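Long-range contacts in oxidoreductase protein (Agrobacterium radiobacter, PDB 5UI9), which binds NAD and a small dihydroxy acid in a Gfo/Idh/MocA-type two-domain fold and is probably an NAD-dependent oxidoreductase whose natural substrate is not established: residues I133-K137 / I186-I190; P240-L245 / L257-Y261. All blocks are in the same frame, centred on the assembly; numbering follows the deposited sequence.

In the fold
Interaction 1 (133-137 with 186-190) packs two helices together over the large mixed sheet of the C-terminal domain, and interaction 2 (240-245 with 257-261) joins the loop that leads into strand 245-250 to the end of strand 253-258 and the turn that follows it. Their centres lie 14 Å apart, and they meet directly: Val136 CG2 is 3.8 Å from Leu257 CD2, and Ile186 CD1 is 4.1 Å from Thr244 OG1. Interaction 2 comes nearer the ligands, since the side chain of Pro242 lies about 6 Å from the bound dihydroxy acid and about 8 Å from NAD. In interaction 1 the side chain of Ile186 is about 10 Å from the bound dihydroxy acid and about 10 Å from NAD.

Interaction 1 (I133-K137 / I186-I190); sequences IQAVK and IARFI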
ATOM      1  N   ILE A 133       3.654  -8.997 -15.977  1.00 30.21           N
ATOM      2  CA  ILE A 133       3.763  -9.802 -14.752  1.00 32.53           C
ATOM      3  C   ILE A 133       4.848 -10.874 -14.899  1.00 33.61           C
ATOM      4  O   ILE A 133       5.583 -11.164 -13.956  1.00 34.70           O
ATOM      5  CB  ILE A 133       2.424 -10.490 -14.371  1.00 32.31           C
ATOM      6  CG1 ILE A 133       1.246  -9.497 -14.365  1.00 32.22           C
ATOM      7  CG2 ILE A 133       2.552 -11.208 -13.030  1.00 32.86           C
ATOM      8  CD1 ILE A 133       1.473  -8.233 -13.584  1.00 34.28           C
ATOM      9  N   GLN A 134       4.921 -11.470 -16.083  1.00 34.63           N
ATOM     10  CA  GLN A 134       5.985 -12.413 -16.435  1.00 36.15           C
ATOM     11  C   GLN A 134       7.352 -11.755 -16.349  1.00 36.00           C
ATOM     12  O   GLN A 134       8.304 -12.369 -15.873  1.00 37.24           O
ATOM     13  CB  GLN A 134       5.767 -12.971 -17.848  1.00 37.66           C
ATOM     14  CG  GLN A 134       4.559 -13.895 -17.959  1.00 38.90           C
ATOM     15  CD  GLN A 134       4.835 -15.286 -17.420  1.00 39.65           C
ATOM     16  OE1 GLN A 134       5.772 -15.951 -17.859  1.00 39.83           O
ATOM     17  NE2 GLN A 134       4.017 -15.733 -16.472  1.00 37.44           N
ATOM     18  N   ALA A 135       7.439 -10.500 -16.787  1.00 34.17           N
ATOM     19  CA  ALA A 135       8.693  -9.747 -16.714  1.00 34.43           C
ATOM     20  C   ALA A 135       9.129  -9.480 -15.267  1.00 34.84           C
ATOM     21  O   ALA A 135      10.306  -9.625 -14.943  1.00 37.10           O
ATOM     22  CB  ALA A 135       8.578  -8.446 -17.490  1.00 34.56           C
ATOM     23  N   VAL A 136       8.188  -9.103 -14.404  1.00 34.08           N
ATOM     24  CA  VAL A 136       8.475  -8.922 -12.971  1.00 34.54           C
ATOM     25  C   VAL A 136       9.024 -10.223 -12.364  1.00 35.69           C
ATOM     26  O   VAL A 136      10.025 -10.204 -11.649  1.00 36.37           O
ATOM     27  CB  VAL A 136       7.228  -8.426 -12.185  1.00 34.37           C
ATOM     28  CG1 VAL A 136       7.441  -8.485 -10.669  1.00 35.27           C
ATOM     29  CG2 VAL A 136       6.866  -7.005 -12.602  1.00 33.33           C
ATOM     30  N   LYS A 137       8.371 -11.345 -12.665  1.00 37.25           N
ATOM     31  CA  LYS A 137       8.828 -12.658 -12.201  1.00 37.54           C
ATOM     32  C   LYS A 137      10.245 -12.971 -12.697  1.00 37.71           C
ATOM     33  O   LYS A 137      11.099 -13.381 -11.909  1.00 35.01           O
ATOM     34  CB  LYS A 137       7.850 -13.750 -12.647  1.00 38.67           C
ATOM     35  CG  LYS A 137       8.196 -15.167 -12.199  1.00 42.09           C
ATOM     36  CD  LYS A 137       8.296 -15.275 -10.688  1.00 44.29           C
ATOM     37  CE  LYS A 137       8.161 -16.716 -10.231  1.00 46.82           C
ATOM     38  NZ  LYS A 137       8.401 -16.812  -8.769  1.00 49.52           N
ATOM     39  N   ILE A 186      -1.267 -13.106  -8.252  1.00 30.80           N
ATOM     40  CA  ILE A 186      -0.007 -12.463  -8.632  1.00 30.57           C
ATOM     41  C   ILE A 186       0.911 -12.359  -7.410  1.00 30.26           C
ATOM     42  O   ILE A 186       2.092 -12.656  -7.507  1.00 29.13           O
ATOM     43  CB  ILE A 186      -0.214 -11.082  -9.302  1.00 30.61           C
ATOM     44  CG1 ILE A 186      -0.911 -11.246 -10.660  1.00 30.86           C
ATOM     45  CG2 ILE A 186       1.127 -10.372  -9.504  1.00 31.30           C
ATOM     46  CD1 ILE A 186      -1.467  -9.968 -11.252  1.00 30.59           C
ATOM     47  N   ALA A 187       0.367 -11.957  -6.266  1.00 31.63           N
ATOM     48  CA  ALA A 187       1.161 -11.856  -5.035  1.00 32.68           C
ATOM     49  C   ALA A 187       1.843 -13.191  -4.704  1.00 33.64           C
ATOM     50  O   ALA A 187       3.027 -13.217  -4.381  1.00 33.09           O
ATOM     51  CB  ALA A 187       0.293 -11.392  -3.873  1.00 34.05           C
ATOM     52  N   ARG A 188       1.098 -14.290  -4.826  1.00 34.44           N
ATOM     53  CA  ARG A 188       1.652 -15.654  -4.648  1.00 34.80           C
ATOM     54  C   ARG A 188       2.707 -16.005  -5.683  1.00 33.32           C
ATOM     55  O   ARG A 188       3.769 -16.525  -5.350  1.00 34.43           O
ATOM     56  CB  ARG A 188       0.555 -16.709  -4.762  1.00 35.59           C
ATOM     57  CG  ARG A 188      -0.337 -16.844  -3.551  1.00 36.65           C
ATOM     58  CD  ARG A 188      -1.219 -18.078  -3.675  1.00 37.40           C
ATOM     59  NE  ARG A 188      -0.428 -19.298  -3.877  1.00 37.11           N
ATOM     60  CZ  ARG A 188      -0.440 -20.091  -4.954  1.00 37.37           C
ATOM     61  NH1 ARG A 188      -1.249 -19.880  -5.996  1.00 36.76           N
ATOM     62  NH2 ARG A 188       0.368 -21.142  -4.974  1.00 38.34           N
ATOM     63  N   PHE A 189       2.378 -15.742  -6.942  1.00 32.24           N
ATOM     64  CA  PHE A 189       3.263 -16.004  -8.076  1.00 33.11           C
ATOM     65  C   PHE A 189       4.624 -15.328  -7.894  1.00 33.59           C
ATOM     66  O   PHE A 189       5.657 -15.942  -8.131  1.00 33.37           O
ATOM     67  CB  PHE A 189       2.572 -15.529  -9.363  1.00 32.27           C
ATOM     68  CG  PHE A 189       3.360 -15.760 -10.621  1.00 32.02           C
ATOM     69  CD1 PHE A 189       3.777 -17.045 -10.978  1.00 33.01           C
ATOM     70  CD2 PHE A 189       3.651 -14.702 -11.476  1.00 31.55           C
ATOM     71  CE1 PHE A 189       4.489 -17.256 -12.152  1.00 32.77           C
ATOM     72  CE2 PHE A 189       4.362 -14.905 -12.651  1.00 32.02           C
ATOM     73  CZ  PHE A 189       4.776 -16.191 -12.995  1.00 32.76           C
ATOM     74  N   ILE A 190       4.613 -14.069  -7.448  1.00 33.92           N
ATOM     75  CA  ILE A 190       5.836 -13.286  -7.262  1.00 34.03           C
ATOM     76  C   ILE A 190       6.553 -13.576  -5.935  1.00 35.55           C
ATOM     77  O   ILE A 190       7.759 -13.797  -5.936  1.00 35.59           O
ATOM     78  CB  ILE A 190       5.548 -11.764  -7.386  1.00 33.75           C
ATOM     79  CG1 ILE A 190       4.924 -11.435  -8.758  1.00 34.51           C
ATOM     80  CG2 ILE A 190       6.812 -10.942  -7.169  1.00 33.45           C
ATOM     81  CD1 ILE A 190       5.638 -12.043  -9.953  1.00 35.15           C
TER
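Ile133, Ile186 and Ile190 form the buried side of this contact, while Phe189 and Lys137 make its partly exposed side. CG2 of Ile133 meets CG2 of Ile186 at 3.9 Å, the two side chains crossing at about a right angle, and also touches the edge of the Phe189 ring. CD1 of Ile190 reaches CB of Lys137 (3.9 Å). Ile246 and Ile248 of strand 245-250 and Phe153 of strand 148-156 pack against the isoleucines, as expected for helices lying on the sheet of a Gfo/Idh/MocA C-terminal domain. The segment axes run roughly parallel, 29° apart, and come within 10.5 Å, so side chains bridge the gap.

On the partly exposed side the carbon contacts are closer: the Lys137 chain bends at chi2 (58°) and passes over one face of the Phe189 ring, with CG 3.7 Å from CZ. NE2 of Gln134 lies obliquely to this ring while donating to Arg128 O. NZ of Lys137 donates to Phe189 O at 2.9 Å, nearly in line with the carbonyl (167°); its cation-pi attraction, 5.4 Å from the ring centroid, is weak at most. Phe189 lies in the last turn of helix 175-191, where a positive charge near the carbonyl end would probably be favourable.

Interaction 2 (P240-L245 / L257-Y261); sequences PFPETL and LSQGY
Glu243 lies over one face of the Tyr261 ring: its CD stands 3.9 Å above the ring plane, offset toward the rim, and the carboxylate and ring planes are 30° apart. CG comes closest, 3.4 Å from Tyr261 CZ, so an aliphatic carbon as well as the flat carboxylate rests on the ring. The Glu243 chain is extended beyond CG, which carries the carboxylate across to the turn at Gln259 and Gly260. There Gly260 N donates to OE2 of Glu243 at 2.8 Å, approaching on the syn side and 23° out of the carboxylate plane. A water donates both to this OE2 and to Ser258 O, giving the carboxylate oxygen a second partner and tying it to the backbone just before the turn.

The turn links the antiparallel strands 253-258 and 262-266 of the mixed sheet in the Gfo/Idh/MocA C-terminal domain, and the loop 240-244, with a cis peptide before Pro242, leads into the neighbouring strand 245-250. Pro242 packs on Ile291 and the Phe241 ring meets Trp288 edge-to-face; both partners line the pocket of the bound dihydroxy acid.

The Gln259 amide stands almost perpendicular to the carboxylate, its plane turned by 89°. NE2 of Gln259 lies 3.0 Å from OE1 of Glu243, yet the angle is too poor for a hydrogen bond. On its other branch, OE1 of Gln259 faces CB of Pro240 at 3.4 Å. At the strand end of the contact, Leu257 extends CD2 to Thr244 O, while CD2 of Leu245 packs against the backbone, 3.5 Å from Gln259 N.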
ATOM      1  N   PRO A 240      -6.358   3.333 -15.859  1.00 31.79           N
ATOM      2  CA  PRO A 240      -5.319   2.307 -16.021  1.00 31.80           C
ATOM      3  C   PRO A 240      -5.781   0.883 -16.390  1.00 31.17           C
ATOM      4  O   PRO A 240      -4.917   0.033 -16.596  1.00 29.90           O
ATOM      5  CB  PRO A 240      -4.662   2.282 -14.640  1.00 32.24           C
ATOM      6  CG  PRO A 240      -5.772   2.591 -13.726  1.00 31.95           C
ATOM      7  CD  PRO A 240      -6.589   3.630 -14.433  1.00 31.81           C
ATOM      8  N   PHE A 241      -7.094   0.611 -16.453  1.00 31.10           N
ATOM      9  CA  PHE A 241      -7.600  -0.751 -16.702  1.00 31.79           C
ATOM     10  C   PHE A 241      -6.918  -1.371 -17.940  1.00 31.75           C
ATOM     11  O   PHE A 241      -6.853  -0.700 -18.974  1.00 31.57           O
ATOM     12  CB  PHE A 241      -9.131  -0.736 -16.887  1.00 32.69           C
ATOM     13  CG  PHE A 241      -9.736  -2.092 -17.183  1.00 33.65           C
ATOM     14  CD1 PHE A 241      -9.845  -2.555 -18.493  1.00 35.30           C
ATOM     15  CD2 PHE A 241     -10.210  -2.899 -16.152  1.00 33.57           C
ATOM     16  CE1 PHE A 241     -10.396  -3.801 -18.770  1.00 35.29           C
ATOM     17  CE2 PHE A 241     -10.757  -4.148 -16.419  1.00 34.96           C
ATOM     18  CZ  PHE A 241     -10.857  -4.597 -17.732  1.00 36.15           C
ATOM     19  N   PRO A 242      -6.412  -2.616 -17.880  1.00 32.43           N
ATOM     20  CA  PRO A 242      -6.473  -3.539 -16.743  1.00 31.77           C
ATOM     21  C   PRO A 242      -5.082  -3.786 -16.146  1.00 31.84           C
ATOM     22  O   PRO A 242      -4.689  -4.940 -15.890  1.00 32.99           O
ATOM     23  CB  PRO A 242      -6.986  -4.813 -17.414  1.00 33.06           C
ATOM     24  CG  PRO A 242      -6.284  -4.796 -18.737  1.00 33.25           C
ATOM     25  CD  PRO A 242      -6.047  -3.345 -19.106  1.00 32.56           C
ATOM     26  N   GLU A 243      -4.333  -2.710 -15.935  1.00 30.58           N
ATOM     27  CA  GLU A 243      -2.966  -2.816 -15.454  1.00 30.23           C
ATOM     28  C   GLU A 243      -2.916  -2.999 -13.948  1.00 29.42           C
ATOM     29  O   GLU A 243      -3.580  -2.270 -13.203  1.00 30.07           O
ATOM     30  CB  GLU A 243      -2.173  -1.559 -15.807  1.00 31.55           C
ATOM     31  CG  GLU A 243      -2.015  -1.319 -17.290  1.00 31.65           C
ATOM     32  CD  GLU A 243      -1.519   0.081 -17.589  1.00 33.66           C
ATOM     33  OE1 GLU A 243      -2.117   0.766 -18.440  1.00 36.01           O
ATOM     34  OE2 GLU A 243      -0.544   0.515 -16.952  1.00 32.62           O
ATOM     35  N   THR A 244      -2.099  -3.958 -13.513  1.00 29.24           N
ATOM     36  CA  THR A 244      -1.729  -4.129 -12.116  1.00 28.66           C
ATOM     37  C   THR A 244      -0.347  -3.494 -11.900  1.00 29.73           C
ATOM     38  O   THR A 244       0.625  -3.874 -12.565  1.00 30.64           O
ATOM     39  CB  THR A 244      -1.684  -5.625 -11.735  1.00 29.17           C
ATOM     40  OG1 THR A 244      -2.964  -6.232 -11.975  1.00 28.16           O
ATOM     41  CG2 THR A 244      -1.300  -5.804 -10.259  1.00 29.68           C
ATOM     42  N   LEU A 245      -0.268  -2.531 -10.977  1.00 28.65           N
ATOM     43  CA  LEU A 245       0.981  -1.843 -10.660  1.00 30.57           C
ATOM     44  C   LEU A 245       1.689  -2.585  -9.530  1.00 29.45           C
ATOM     45  O   LEU A 245       1.051  -3.035  -8.583  1.00 29.79           O
ATOM     46  CB  LEU A 245       0.707  -0.379 -10.274  1.00 31.73           C
ATOM     47  CG  LEU A 245      -0.202   0.373 -11.257  1.00 33.40           C
ATOM     48  CD1 LEU A 245      -0.315   1.843 -10.874  1.00 34.78           C
ATOM     49  CD2 LEU A 245       0.284   0.223 -12.699  1.00 35.15           C
ATOM     50  N   LEU A 257       6.959  -1.512 -11.377  1.00 35.52           N
ATOM     51  CA  LEU A 257       6.120  -1.621 -12.561  1.00 33.82           C
ATOM     52  C   LEU A 257       5.017  -0.589 -12.416  1.00 32.02           C
ATOM     53  O   LEU A 257       4.128  -0.750 -11.582  1.00 30.95           O
ATOM     54  CB  LEU A 257       5.534  -3.034 -12.687  1.00 33.05           C
ATOM     55  CG  LEU A 257       4.517  -3.267 -13.810  1.00 32.28           C
ATOM     56  CD1 LEU A 257       5.104  -2.917 -15.168  1.00 32.03           C
ATOM     57  CD2 LEU A 257       4.049  -4.716 -13.786  1.00 33.17           C
ATOM     58  N   SER A 258       5.082   0.462 -13.230  1.00 33.15           N
ATOM     59  CA  SER A 258       4.183   1.613 -13.125  1.00 34.61           C
ATOM     60  C   SER A 258       3.292   1.716 -14.362  1.00 35.74           C
ATOM     61  O   SER A 258       3.473   0.966 -15.331  1.00 34.16           O
ATOM     62  CB  SER A 258       4.999   2.892 -12.927  1.00 34.61           C
ATOM     63  OG  SER A 258       5.841   3.130 -14.031  1.00 37.12           O
ATOM     64  N   GLN A 259       2.320   2.627 -14.300  1.00 35.54           N
ATOM     65  CA  GLN A 259       1.329   2.852 -15.368  1.00 40.04           C
ATOM     66  C   GLN A 259       1.974   2.949 -16.753  1.00 36.79           C
ATOM     67  O   GLN A 259       3.024   3.544 -16.902  1.00 36.72           O
ATOM     68  CB  GLN A 259       0.503   4.122 -15.052  1.00 46.15           C
ATOM     69  CG  GLN A 259      -0.191   4.837 -16.223  1.00 53.37           C
ATOM     70  CD  GLN A 259      -1.613   4.374 -16.462  1.00 58.32           C
ATOM     71  OE1 GLN A 259      -2.516   4.710 -15.689  1.00 58.56           O
ATOM     72  NE2 GLN A 259      -1.834   3.639 -17.561  1.00 59.64           N
ATOM     73  N   GLY A 260       1.314   2.384 -17.759  1.00 36.21           N
ATOM     74  CA  GLY A 260       1.834   2.344 -19.128  1.00 36.13           C
ATOM     75  C   GLY A 260       2.883   1.265 -19.348  1.00 35.89           C
ATOM     76  O   GLY A 260       3.650   1.346 -20.300  1.00 35.05           O
ATOM     77  N   TYR A 261       2.910   0.265 -18.464  1.00 35.71           N
ATOM     78  CA  TYR A 261       3.820  -0.887 -18.540  1.00 37.23           C
ATOM     79  C   TYR A 261       5.308  -0.535 -18.493  1.00 39.57           C
ATOM     80  O   TYR A 261       6.139  -1.232 -19.077  1.00 40.33           O
ATOM     81  CB  TYR A 261       3.511  -1.731 -19.777  1.00 35.34           C
ATOM     82  CG  TYR A 261       2.057  -2.089 -19.890  1.00 34.37           C
ATOM     83  CD1 TYR A 261       1.508  -3.052 -19.058  1.00 33.23           C
ATOM     84  CD2 TYR A 261       1.222  -1.466 -20.823  1.00 34.93           C
ATOM     85  CE1 TYR A 261       0.171  -3.401 -19.146  1.00 33.05           C
ATOM     86  CE2 TYR A 261      -0.127  -1.805 -20.918  1.00 33.88           C
ATOM     87  CZ  TYR A 261      -0.642  -2.778 -20.079  1.00 33.32           C
ATOM     88  OH  TYR A 261      -1.969  -3.130 -20.138  1.00 33.45           O
TER
HETATM   89  O   HOH W   1       1.434  -1.097 -16.162  1.00 32.95           O